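Local atomic coordinates of Orf34 (Pseudomonas syringae pv. syringae, PDB entry 5KLP), a protein that acetylates serine, threonine and lysine residues of host plant proteins as a secreted bacterial effector that uses inositol hexakisphosphate as a cofactor. Residues E224-R228 with T229-A233; H248-G252 with A253-P257. The protein carries 10 engineered substitutions. All coordinates share one frame; numbering follows the deposited sequence.

Interaction 1: residues E224-R228 with T229-A233; sequences ESRAR and TTLGA
T229 meets R226 across a tight turn, and its hydroxyl does most of the work. Two hydrogen bonds of unlike geometry reach the carbonyl oxygen R226 O. T229 OG1 donates to R226 O at 2.6 Å, in the plane of the carbonyl and on a lone pair. T229 N gives the second, 3.1 Å to R226 O, and arrives from well above that plane. With its proton committed to R226, the same hydroxyl turns as an acceptor to the next helix: G232 N donates to T229 OG1 at 3.0 Å, with an angle of 159° at the hydrogen. A chi1 of 65° makes this relay possible, because it sets OG1 between the backbone N and the carbonyl carbon and leaves CG2 to lie 3.7 Å from S225 O.

A weaker contact reaches the same carbonyl, as G232 CA sends a C-H toward R226 O, 3.1 Å away. A water bridges two further carbonyls, donating to both A227 O and T229 O.

Among the side chains, R226 and L231 meet through a methyl laid over one face of the guanidinium. The R226 side chain is extended, with CG opposite the backbone N (chi1 -178°), and L231 CD2 lies 3.7 Å from R226 NH2. Charge is met further out, by salt bridges from R226 to E222 and E235, one just before and one just after the paired segments, which fix the rotation of the guanidinium. R228 runs the other way, its guanidinium passing over E224 O towards D254.

The bond from G232 N to T229 OG1 makes T229 the N-cap of helix 230-238; the same hydroxyl, by donating to R226 O, ties that helix start to the helically coiled residues just before it.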
ATOM      1  N   GLU A 224       9.555  18.676  -8.203  1.00 28.85           N
ATOM      2  CA  GLU A 224       9.784  17.876  -9.422  1.00 32.30           C
ATOM      3  C   GLU A 224       8.942  16.590  -9.457  1.00 29.63           C
ATOM      4  O   GLU A 224       8.548  16.122 -10.527  1.00 27.69           O
ATOM      5  CB  GLU A 224      11.263  17.526  -9.589  1.00 40.96           C
ATOM      6  CG  GLU A 224      11.880  16.851  -8.386  1.00 61.46           C
ATOM      7  CD  GLU A 224      12.926  17.715  -7.717  1.00 79.39           C
ATOM      8  OE1 GLU A 224      13.107  18.875  -8.152  1.00 85.45           O
ATOM      9  OE2 GLU A 224      13.561  17.237  -6.752  1.00 83.11           O
ATOM     10  N   SER A 225       8.696  16.004  -8.289  1.00 22.23           N
ATOM     11  CA  SER A 225       8.113  14.666  -8.222  1.00 23.99           C
ATOM     12  C   SER A 225       6.625  14.653  -8.573  1.00 23.03           C
ATOM     13  O   SER A 225       6.139  13.710  -9.195  1.00 24.99           O
ATOM     14  CB  SER A 225       8.321  14.069  -6.825  1.00 17.36           C
ATOM     15  OG  SER A 225       7.906  12.710  -6.781  1.00 22.74           O
ATOM     16  N   ARG A 226       5.906  15.697  -8.172  1.00 27.97           N
ATOM     17  CA  ARG A 226       4.462  15.762  -8.404  1.00 20.74           C
ATOM     18  C   ARG A 226       4.138  15.689  -9.897  1.00 22.36           C
ATOM     19  O   ARG A 226       3.168  15.051 -10.304  1.00 18.82           O
ATOM     20  CB  ARG A 226       3.891  17.039  -7.784  1.00 16.47           C
ATOM     21  CG  ARG A 226       2.388  17.204  -7.924  1.00 20.22           C
ATOM     22  CD  ARG A 226       1.917  18.313  -6.997  1.00 26.74           C
ATOM     23  NE  ARG A 226       0.492  18.560  -7.116  1.00 29.31           N
ATOM     24  CZ  ARG A 226      -0.313  18.808  -6.087  1.00 26.13           C
ATOM     25  NH1 ARG A 226       0.182  18.846  -4.851  1.00 20.05           N
ATOM     26  NH2 ARG A 226      -1.608  19.013  -6.298  1.00 17.48           N
ATOM     27  N   ALA A 227       4.976  16.332 -10.710  1.00 19.36           N
ATOM     28  CA  ALA A 227       4.792  16.355 -12.159  1.00 18.92           C
ATOM     29  C   ALA A 227       4.958  14.962 -12.788  1.00 21.98           C
ATOM     30  O   ALA A 227       4.510  14.728 -13.909  1.00 23.19           O
ATOM     31  CB  ALA A 227       5.782  17.353 -12.807  1.00 22.48           C
ATOM     32  N   ARG A 228       5.611  14.048 -12.071  1.00 17.20           N
ATOM     33  CA  ARG A 228       5.851  12.697 -12.570  1.00 22.84           C
ATOM     34  C   ARG A 228       4.675  11.745 -12.291  1.00 20.16           C
ATOM     35  O   ARG A 228       4.667  10.606 -12.743  1.00 24.95           O
ATOM     36  CB  ARG A 228       7.131  12.123 -11.939  1.00 21.85           C
ATOM     37  CG  ARG A 228       8.408  12.846 -12.346  1.00 28.84           C
ATOM     38  CD  ARG A 228       9.575  12.480 -11.422  1.00 28.25           C
ATOM     39  NE  ARG A 228      10.738  13.328 -11.667  1.00 36.53           N
ATOM     40  CZ  ARG A 228      11.605  13.722 -10.738  1.00 44.49           C
ATOM     41  NH1 ARG A 228      11.458  13.344  -9.476  1.00 41.67           N
ATOM     42  NH2 ARG A 228      12.630  14.495 -11.077  1.00 50.75           N
ATOM     43  N   THR A 229       3.692  12.223 -11.544  1.00 19.27           N
ATOM     44  CA  THR A 229       2.529  11.414 -11.179  1.00 16.10           C
ATOM     45  C   THR A 229       1.402  11.663 -12.164  1.00 20.57           C
ATOM     46  O   THR A 229       1.424  12.647 -12.913  1.00 20.70           O
ATOM     47  CB  THR A 229       2.020  11.738  -9.758  1.00 20.46           C
ATOM     48  OG1 THR A 229       1.530  13.082  -9.729  1.00 22.63           O
ATOM     49  CG2 THR A 229       3.144  11.588  -8.719  1.00 20.43           C
ATOM     50  N   THR A 230       0.409  10.780 -12.154  1.00 21.95           N
ATOM     51  CA  THR A 230      -0.760  10.958 -13.002  1.00 21.58           C
ATOM     52  C   THR A 230      -1.474  12.256 -12.662  1.00 18.87           C
ATOM     53  O   THR A 230      -2.049  12.898 -13.534  1.00 20.09           O
ATOM     54  CB  THR A 230      -1.746   9.781 -12.859  1.00 20.56           C
ATOM     55  OG1 THR A 230      -2.218   9.717 -11.507  1.00 16.90           O
ATOM     56  CG2 THR A 230      -1.053   8.463 -13.240  1.00 16.94           C
ATOM     57  N   LEU A 231      -1.431  12.642 -11.393  1.00 18.71           N
ATOM     58  CA  LEU A 231      -1.994  13.917 -10.961  1.00 18.33           C
ATOM     59  C   LEU A 231      -1.234  15.073 -11.614  1.00 22.17           C
ATOM     60  O   LEU A 231      -1.833  16.021 -12.142  1.00 21.78           O
ATOM     61  CB  LEU A 231      -1.957  14.033  -9.432  1.00 17.46           C
ATOM     62  CG  LEU A 231      -2.393  15.414  -8.922  1.00 23.05           C
ATOM     63  CD1 LEU A 231      -3.853  15.678  -9.238  1.00 24.75           C
ATOM     64  CD2 LEU A 231      -2.137  15.558  -7.432  1.00 25.54           C
ATOM     65  N   GLY A 232       0.088  14.982 -11.581  1.00 25.22           N
ATOM     66  CA  GLY A 232       0.935  16.008 -12.166  1.00 20.53           C
ATOM     67  C   GLY A 232       0.704  16.173 -13.652  1.00 23.38           C
ATOM     68  O   GLY A 232       0.681  17.302 -14.164  1.00 27.40           O
ATOM     69  N   ALA A 233       0.541  15.048 -14.346  1.00 28.01           N
ATOM     70  CA  ALA A 233       0.260  15.068 -15.775  1.00 30.43           C
ATOM     71  C   ALA A 233      -1.037  15.811 -16.035  1.00 30.35           C
ATOM     72  O   ALA A 233      -1.114  16.660 -16.922  1.00 25.17           O
ATOM     73  CB  ALA A 233       0.170  13.656 -16.321  1.00 27.83           C
TER
HETATM   74  O   HOH W   1       3.299  12.423 -15.443  1.00 30.07           O

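Interaction 2: residues H248-G252 with A253-P257; sequences HAAFG and ADVLP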
ATOM      1  N   HIS A 248      -0.379  17.694  -0.775  1.00 18.49           N
ATOM      2  CA  HIS A 248       0.829  17.389  -1.521  1.00 21.01           C
ATOM      3  C   HIS A 248       0.724  16.056  -2.246  1.00 21.95           C
ATOM      4  O   HIS A 248      -0.077  15.179  -1.886  1.00 16.61           O
ATOM      5  CB  HIS A 248       2.049  17.372  -0.594  1.00 21.69           C
ATOM      6  CG  HIS A 248       2.159  18.583   0.271  1.00 22.99           C
ATOM      7  ND1 HIS A 248       2.750  19.750  -0.155  1.00 24.42           N
ATOM      8  CD2 HIS A 248       1.739  18.813   1.538  1.00 24.04           C
ATOM      9  CE1 HIS A 248       2.700  20.646   0.814  1.00 26.61           C
ATOM     10  NE2 HIS A 248       2.094  20.100   1.854  1.00 27.83           N
ATOM     11  N   ALA A 249       1.564  15.902  -3.257  1.00 21.15           N
ATOM     12  CA  ALA A 249       1.656  14.645  -3.968  1.00 20.41           C
ATOM     13  C   ALA A 249       3.055  14.448  -4.536  1.00 17.28           C
ATOM     14  O   ALA A 249       3.727  15.405  -4.926  1.00 19.86           O
ATOM     15  CB  ALA A 249       0.606  14.594  -5.078  1.00 21.74           C
ATOM     16  N   ALA A 250       3.483  13.195  -4.601  1.00 17.92           N
ATOM     17  CA  ALA A 250       4.772  12.863  -5.188  1.00 22.89           C
ATOM     18  C   ALA A 250       4.761  11.431  -5.673  1.00 20.39           C
ATOM     19  O   ALA A 250       3.884  10.634  -5.313  1.00 20.66           O
ATOM     20  CB  ALA A 250       5.902  13.074  -4.187  1.00 19.86           C
ATOM     21  N   PHE A 251       5.737  11.115  -6.510  1.00 16.98           N
ATOM     22  CA  PHE A 251       5.899   9.762  -7.005  1.00 17.07           C
ATOM     23  C   PHE A 251       6.677   8.946  -5.993  1.00 21.77           C
ATOM     24  O   PHE A 251       7.647   9.442  -5.402  1.00 17.42           O
ATOM     25  CB  PHE A 251       6.598   9.771  -8.361  1.00 18.53           C
ATOM     26  CG  PHE A 251       6.831   8.406  -8.914  1.00 23.08           C
ATOM     27  CD1 PHE A 251       5.764   7.609  -9.276  1.00 21.74           C
ATOM     28  CD2 PHE A 251       8.118   7.925  -9.086  1.00 25.42           C
ATOM     29  CE1 PHE A 251       5.976   6.349  -9.796  1.00 19.04           C
ATOM     30  CE2 PHE A 251       8.338   6.659  -9.607  1.00 22.95           C
ATOM     31  CZ  PHE A 251       7.264   5.873  -9.955  1.00 19.88           C
ATOM     32  N   GLY A 252       6.240   7.706  -5.788  1.00 19.46           N
ATOM     33  CA  GLY A 252       6.786   6.845  -4.749  1.00 15.87           C
ATOM     34  C   GLY A 252       8.304   6.715  -4.715  1.00 19.52           C
ATOM     35  O   GLY A 252       8.910   6.872  -3.657  1.00 17.08           O
ATOM     36  N   ALA A 253       8.919   6.443  -5.866  1.00 17.83           N
ATOM     37  CA  ALA A 253      10.365   6.223  -5.922  1.00 21.83           C
ATOM     38  C   ALA A 253      11.168   7.445  -5.489  1.00 19.27           C
ATOM     39  O   ALA A 253      12.309   7.307  -5.054  1.00 20.28           O
ATOM     40  CB  ALA A 253      10.788   5.803  -7.320  1.00 20.28           C
ATOM     41  N   ASP A 254      10.578   8.633  -5.598  1.00 19.88           N
ATOM     42  CA  ASP A 254      11.281   9.859  -5.222  1.00 22.59           C
ATOM     43  C   ASP A 254      11.386  10.063  -3.716  1.00 26.80           C
ATOM     44  O   ASP A 254      12.335  10.685  -3.254  1.00 23.40           O
ATOM     45  CB  ASP A 254      10.607  11.083  -5.852  1.00 22.68           C
ATOM     46  CG  ASP A 254      10.864  11.179  -7.345  1.00 25.59           C
ATOM     47  OD1 ASP A 254      11.947  10.741  -7.786  1.00 27.09           O
ATOM     48  OD2 ASP A 254       9.991  11.675  -8.081  1.00 23.88           O
ATOM     49  N   VAL A 255      10.427   9.537  -2.955  1.00 18.41           N
ATOM     50  CA  VAL A 255      10.356   9.849  -1.529  1.00 22.99           C
ATOM     51  C   VAL A 255      10.257   8.640  -0.590  1.00 21.79           C
ATOM     52  O   VAL A 255      10.344   8.799   0.623  1.00 24.66           O
ATOM     53  CB  VAL A 255       9.157  10.776  -1.228  1.00 25.25           C
ATOM     54  CG1 VAL A 255       9.314  12.106  -1.950  1.00 28.06           C
ATOM     55  CG2 VAL A 255       7.853  10.110  -1.622  1.00 23.59           C
ATOM     56  N   LEU A 256      10.058   7.450  -1.145  1.00 18.49           N
ATOM     57  CA  LEU A 256       9.918   6.233  -0.345  1.00 18.78           C
ATOM     58  C   LEU A 256      11.078   5.283  -0.633  1.00 23.42           C
ATOM     59  O   LEU A 256      11.672   5.349  -1.703  1.00 19.78           O
ATOM     60  CB  LEU A 256       8.588   5.541  -0.650  1.00 18.93           C
ATOM     61  CG  LEU A 256       7.305   6.324  -0.374  1.00 22.34           C
ATOM     62  CD1 LEU A 256       6.081   5.496  -0.793  1.00 22.77           C
ATOM     63  CD2 LEU A 256       7.224   6.705   1.096  1.00 22.08           C
ATOM     64  N   PRO A 257      11.396   4.390   0.319  1.00 22.55           N
ATOM     65  CA  PRO A 257      12.452   3.392   0.112  1.00 23.09           C
ATOM     66  C   PRO A 257      12.056   2.315  -0.894  1.00 21.58           C
ATOM     67  O   PRO A 257      10.873   2.145  -1.188  1.00 20.34           O
ATOM     68  CB  PRO A 257      12.626   2.763   1.498  1.00 27.84           C
ATOM     69  CG  PRO A 257      11.839   3.589   2.438  1.00 31.52           C
ATOM     70  CD  PRO A 257      10.802   4.301   1.662  1.00 22.01           C
TER
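The F251 ring and the methyl of A253 approach obliquely, neither squarely over the face nor at the rim, with F251 CE2 3.5 Å from A253 CB. F251 has its CG opposite the backbone N (chi1 178°), a torsion that carries the ring alongside the helical turn that follows. D254 stands at another side of the same residue: its OD2 is near the plane of the ring, by the edge, and 3.9 Å from F251 CB. The carboxylate has its polar partners elsewhere, R276 foremost. On the strand's next residue back, A250 CB faces V255 CG1 at 4.2 Å, a looser apolar touch.

Backbone bonds shape the turn that carries these side chains. D254 N donates to F251 O at 3.0 Å, an i to i+3 bond. G252 O is a double acceptor: V255 N donates to it at 3.1 Å, while the L256 N atom, 2.8 Å from G252 O, lies almost in line with the C=O bond, though its N-H is bent. L256 CB also packs against G252 O.

The chain thus passes from edge strand 248-251 into a short, weakly bonded helical turn at about 252-255. Strand 175-179 pairs with A250 and G252 through E179, I178 touches both V255 and L256, and F207 of helix 204-215 packs on L256.

In the fold
Interaction 1 precedes interaction 2 in sequence, and helix 230-238 and strand 248-251 succeed one another along the chain; the two centres lie about 10 Å apart. D254 joins them: its OD2 is 2.6 Å from R228 NH1 in a salt bridge and probably hydrogen-bonded to S225 OG. Packing adds to this, with R226 CB against A249 O. The junction leading into helix 230-238, residues 224-233, therefore lies against strand 248-251, an outermost strand of the six-stranded mixed sheet. Both contacts belong to the YopJ acetyltransferase family region, whose sheet also carries the active-site residue E143. The side chain of T230 is about 7 Å from that of E143, which places interaction 1 close to the catalytic site.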